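Alkylhalidase CmlS (Streptomyces venezuelae, PDB 3I3L) is a flavin-dependent halogenase of chloramphenicol biosynthesis that holds its FAD covalently. Local coordinates at residues A[103-108]-A[434-439]. Sequence-based numbering, arbitrary orientation.
Sequences APWTFS and TMIAIG
One face of the Trp105 indole is covered by Ile436, whose CG1 sits 3.9 Å from the centroid of the five-membered ring in a CH-pi contact, while Phe96 stacks on the indole from strand 89-97. At the far end of the indole, Met435 CE comes obliquely to 3.4 Å from Trp105 CH2. The bend of Met435 at chi3 (17°) swings this methyl back toward the indole, while SD lies obliquely off the Phe107 ring, 4.8 Å from its centroid, a Met-aromatic contact. Flexible methionine suits this place between two differently placed aromatics. Trp105 NE1 is buried with no polar partner, Ile436 CG1 lying 3.7 Å from it, and the indole contributes ring packing here; an alanine in its place would probably open a gap beside Ile436 and take away the ring that the Met435 methyl rests against. Gly439 suits the closest backbone approach, since any CB would clash with Thr106 O and the indole. Its carbonyl O accepts a hydrogen bond from Thr106 N at 2.9 Å. Strand 105-108, paired antiparallel with strand 89-97 in a mixed sheet, thus meets helix 430-439 at 99°, a buried packing of helix against sheet.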
loop_
_atom_site.group_PDB
_atom_site.type_symbol
_atom_site.label_atom_id
_atom_site.label_comp_id
_atom_site.label_asym_id
_atom_site.label_seq_id
_atom_site.Cartn_x
_atom_site.Cartn_y
_atom_site.Cartn_z
ATOM N N ALA A 103 -22.070 -13.395 -1.460
ATOM C CA ALA A 103 -22.489 -12.194 -0.743
ATOM C C ALA A 103 -21.384 -11.122 -0.967
ATOM O O ALA A 103 -20.197 -11.459 -1.002
ATOM C CB ALA A 103 -22.586 -12.550 0.747
ATOM N N PRO A 104 -21.762 -9.866 -1.079
ATOM C CA PRO A 104 -20.790 -8.745 -1.096
ATOM C C PRO A 104 -19.961 -8.663 0.177
ATOM O O PRO A 104 -20.414 -9.123 1.206
ATOM C CB PRO A 104 -21.687 -7.484 -1.196
ATOM C CG PRO A 104 -22.995 -7.986 -1.746
ATOM C CD PRO A 104 -23.163 -9.404 -1.212
ATOM N N TRP A 105 -18.748 -8.124 0.103
ATOM C CA TRP A 105 -18.060 -7.719 1.329
ATOM C C TRP A 105 -17.461 -6.312 1.291
ATOM O O TRP A 105 -17.130 -5.802 0.211
ATOM C CB TRP A 105 -17.037 -8.772 1.801
ATOM C CG TRP A 105 -15.787 -8.816 0.998
ATOM C CD1 TRP A 105 -15.528 -9.575 -0.142
ATOM C CD2 TRP A 105 -14.590 -8.097 1.300
ATOM N NE1 TRP A 105 -14.217 -9.348 -0.550
ATOM C CE2 TRP A 105 -13.628 -8.447 0.314
ATOM C CE3 TRP A 105 -14.229 -7.180 2.329
ATOM C CZ2 TRP A 105 -12.342 -7.889 0.303
ATOM C CZ3 TRP A 105 -12.906 -6.672 2.355
ATOM C CH2 TRP A 105 -11.991 -7.019 1.335
ATOM N N THR A 106 -17.371 -5.655 2.453
ATOM C CA THR A 106 -16.875 -4.301 2.511
ATOM C C THR A 106 -15.741 -4.146 3.527
ATOM O O THR A 106 -15.878 -4.618 4.670
ATOM C CB THR A 106 -18.027 -3.342 2.877
ATOM O OG1 THR A 106 -18.960 -3.310 1.792
ATOM C CG2 THR A 106 -17.516 -1.892 3.192
ATOM N N PHE A 107 -14.658 -3.474 3.117
ATOM C CA PHE A 107 -13.550 -3.143 4.021
ATOM C C PHE A 107 -13.659 -1.727 4.569
ATOM O O PHE A 107 -13.349 -0.767 3.868
ATOM C CB PHE A 107 -12.187 -3.335 3.327
ATOM C CG PHE A 107 -10.988 -3.087 4.242
ATOM C CD1 PHE A 107 -10.829 -3.801 5.447
ATOM C CD2 PHE A 107 -10.031 -2.125 3.927
ATOM C CE1 PHE A 107 -9.731 -3.562 6.301
ATOM C CE2 PHE A 107 -8.895 -1.902 4.787
ATOM C CZ PHE A 107 -8.761 -2.619 5.949
ATOM N N SER A 108 -14.127 -1.606 5.813
ATOM C CA SER A 108 -14.413 -0.307 6.430
ATOM C C SER A 108 -13.141 0.398 6.787
ATOM O O SER A 108 -12.170 -0.242 7.191
ATOM C CB SER A 108 -15.223 -0.461 7.728
ATOM O OG SER A 108 -15.421 0.825 8.322
ATOM N N THR A 434 -10.044 -13.869 6.641
ATOM C CA THR A 434 -10.493 -13.177 7.791
ATOM C C THR A 434 -11.205 -11.906 7.387
ATOM O O THR A 434 -12.358 -11.712 7.784
ATOM C CB THR A 434 -9.343 -12.917 8.766
ATOM O OG1 THR A 434 -8.917 -14.177 9.322
ATOM C CG2 THR A 434 -9.796 -12.023 9.909
ATOM N N MET A 435 -10.526 -11.069 6.590
ATOM C CA MET A 435 -11.059 -9.821 6.118
ATOM C C MET A 435 -12.420 -10.007 5.470
ATOM O O MET A 435 -13.321 -9.283 5.790
ATOM C CB MET A 435 -10.108 -9.133 5.141
ATOM C CG MET A 435 -8.957 -8.354 5.807
ATOM S SD MET A 435 -8.054 -7.223 4.641
ATOM C CE MET A 435 -9.218 -7.151 3.330
ATOM N N ILE A 436 -12.547 -11.005 4.596
ATOM C CA ILE A 436 -13.748 -11.242 3.826
ATOM C C ILE A 436 -14.900 -11.586 4.745
ATOM O O ILE A 436 -15.991 -11.038 4.587
ATOM C CB ILE A 436 -13.566 -12.337 2.728
ATOM C CG1 ILE A 436 -12.592 -11.871 1.619
ATOM C CG2 ILE A 436 -14.925 -12.784 2.108
ATOM C CD1 ILE A 436 -12.294 -12.950 0.504
ATOM N N ALA A 437 -14.659 -12.499 5.678
ATOM C CA ALA A 437 -15.662 -12.882 6.695
ATOM C C ALA A 437 -16.125 -11.696 7.519
ATOM O O ALA A 437 -17.330 -11.464 7.659
ATOM C CB ALA A 437 -15.106 -13.969 7.634
ATOM N N ILE A 438 -15.196 -10.939 8.086
ATOM C CA ILE A 438 -15.575 -9.753 8.847
ATOM C C ILE A 438 -16.413 -8.801 7.978
ATOM O O ILE A 438 -17.451 -8.282 8.432
ATOM C CB ILE A 438 -14.333 -9.051 9.378
ATOM C CG1 ILE A 438 -13.608 -9.935 10.387
ATOM C CG2 ILE A 438 -14.682 -7.728 10.019
ATOM C CD1 ILE A 438 -12.399 -9.209 10.974
ATOM N N GLY A 439 -16.017 -8.592 6.718
ATOM C CA GLY A 439 -16.714 -7.660 5.898
ATOM C C GLY A 439 -17.939 -8.153 5.157
ATOM O O GLY A 439 -18.573 -7.405 4.402
#